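Local coordinates for protein Rho-class glutathione S-transferase (Laternula elliptica, PDB 3QAV) that probably catalyses the transfer of glutathione to electrophilic compounds, at residues A[175-179]-A[180-184]. Numbering follows the deposited sequence.
Sequences FVATK and EFTMA
The F175 ring lies with one face against the peptide link between E180 and F181. F181 N sits 3.4 Å above the F175 ring plane, over its centre. CB of F181 lies over the same face, 4.1 Å from the F175 ring centroid, a CH-pi contact. With its CG anti to the backbone N (chi1 173°), F181 turns its own ring away, and F175 CE1 lies at the edge of that ring, near its plane. Without the F175 ring, as with an alanine here, the peptide and F181 CB would probably lose their flat cover, leaving a gap under the turn. T178 closes the turn from the other end: its OG1 accepts from E180 N at 3.0 Å. A water ties the loop together inside. It accepts from A177 N and T182 OG1 and donates to E180 O at 2.7 Å. T182 is the N-cap of the helix that follows; its OG1 takes a weak bond from A184 N at 3.4 Å. The A184 methyl meets V176 CG1 at 3.5 Å and A177 CB at 3.8 Å. D185 accepts from T182 N through OD1, the return half of a capping box as in other GSTs, and from V176 N through OD2. F181, just before the cap, touches V186, as in a hydrophobic staple. The turn links helices 148-172 and 183-197; helix 112-124 packs on A177, T182 and A184, helix 207-217 on F175.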
loop_
_atom_site.group_PDB
_atom_site.type_symbol
_atom_site.label_atom_id
_atom_site.label_comp_id
_atom_site.label_asym_id
_atom_site.label_seq_id
_atom_site.Cartn_x
_atom_site.Cartn_y
_atom_site.Cartn_z
ATOM N N PHE A 175 -15.081 13.996 -8.409
ATOM C CA PHE A 175 -13.771 13.392 -8.191
ATOM C C PHE A 175 -13.908 11.958 -7.666
ATOM O O PHE A 175 -15.022 11.461 -7.501
ATOM C CB PHE A 175 -12.959 14.287 -7.259
ATOM C CG PHE A 175 -12.698 15.658 -7.836
ATOM C CD1 PHE A 175 -11.536 15.917 -8.566
ATOM C CD2 PHE A 175 -13.637 16.678 -7.692
ATOM C CE1 PHE A 175 -11.316 17.171 -9.142
ATOM C CE2 PHE A 175 -13.425 17.939 -8.266
ATOM C CZ PHE A 175 -12.262 18.183 -8.993
ATOM N N VAL A 176 -12.793 11.290 -7.401
ATOM C CA VAL A 176 -12.849 9.889 -6.987
ATOM C C VAL A 176 -13.380 9.546 -5.589
ATOM O O VAL A 176 -13.840 8.424 -5.366
ATOM C CB VAL A 176 -11.465 9.217 -7.190
ATOM C CG1 VAL A 176 -10.530 9.573 -6.029
ATOM C CG2 VAL A 176 -11.636 7.702 -7.347
ATOM N N ALA A 177 -13.342 10.493 -4.658
ATOM C CA ALA A 177 -13.827 10.232 -3.302
ATOM C C ALA A 177 -14.929 11.190 -2.853
ATOM O O ALA A 177 -15.814 10.817 -2.082
ATOM C CB ALA A 177 -12.665 10.283 -2.311
ATOM N N THR A 178 -14.868 12.425 -3.337
ATOM C CA THR A 178 -15.858 13.433 -2.980
ATOM C C THR A 178 -16.082 14.327 -4.190
ATOM O O THR A 178 -15.551 14.067 -5.264
ATOM C CB THR A 178 -15.360 14.320 -1.829
ATOM O OG1 THR A 178 -14.299 15.148 -2.306
ATOM C CG2 THR A 178 -14.831 13.476 -0.680
ATOM N N LYS A 179 -16.860 15.386 -4.017
ATOM C CA LYS A 179 -17.115 16.314 -5.115
ATOM C C LYS A 179 -16.001 17.359 -5.216
ATOM O O LYS A 179 -16.100 18.324 -5.975
ATOM C CB LYS A 179 -18.471 16.997 -4.927
ATOM C CG LYS A 179 -19.647 16.057 -5.112
ATOM C CD LYS A 179 -20.967 16.757 -4.862
ATOM C CE LYS A 179 -22.131 15.784 -4.996
ATOM N NZ LYS A 179 -22.208 15.192 -6.366
ATOM N N GLU A 180 -14.941 17.153 -4.440
ATOM C CA GLU A 180 -13.786 18.041 -4.438
ATOM C C GLU A 180 -12.505 17.237 -4.665
ATOM O O GLU A 180 -12.437 16.043 -4.359
ATOM C CB GLU A 180 -13.667 18.773 -3.093
ATOM C CG GLU A 180 -14.528 20.013 -2.945
ATOM C CD GLU A 180 -14.332 20.685 -1.593
ATOM O OE1 GLU A 180 -13.177 20.766 -1.126
ATOM O OE2 GLU A 180 -15.329 21.141 -1.001
ATOM N N PHE A 181 -11.494 17.897 -5.208
ATOM C CA PHE A 181 -10.199 17.270 -5.441
ATOM C C PHE A 181 -9.597 16.987 -4.052
ATOM O O PHE A 181 -9.652 17.840 -3.167
ATOM C CB PHE A 181 -9.306 18.239 -6.220
ATOM C CG PHE A 181 -7.891 17.769 -6.387
ATOM C CD1 PHE A 181 -7.513 17.046 -7.516
ATOM C CD2 PHE A 181 -6.929 18.058 -5.417
ATOM C CE1 PHE A 181 -6.190 16.616 -7.681
ATOM C CE2 PHE A 181 -5.609 17.632 -5.568
ATOM C CZ PHE A 181 -5.236 16.910 -6.705
ATOM N N THR A 182 -9.040 15.794 -3.858
ATOM C CA THR A 182 -8.447 15.430 -2.570
ATOM C C THR A 182 -7.250 14.512 -2.776
ATOM O O THR A 182 -6.917 14.164 -3.907
ATOM C CB THR A 182 -9.458 14.688 -1.668
ATOM O OG1 THR A 182 -9.811 13.438 -2.276
ATOM C CG2 THR A 182 -10.719 15.521 -1.473
ATOM N N MET A 183 -6.614 14.110 -1.680
ATOM C CA MET A 183 -5.452 13.227 -1.757
ATOM C C MET A 183 -5.782 11.966 -2.552
ATOM O O MET A 183 -4.913 11.408 -3.205
ATOM C CB MET A 183 -4.974 12.830 -0.352
ATOM C CG MET A 183 -3.642 12.079 -0.347
ATOM S SD MET A 183 -2.264 13.091 -0.949
ATOM C CE MET A 183 -1.893 14.065 0.503
ATOM N N ALA A 184 -7.037 11.524 -2.495
ATOM C CA ALA A 184 -7.456 10.324 -3.218
ATOM C C ALA A 184 -7.224 10.450 -4.723
ATOM O O ALA A 184 -6.844 9.475 -5.382
ATOM C CB ALA A 184 -8.927 10.030 -2.948
HETATM O O HOH W 1 -11.985 13.363 -4.087
#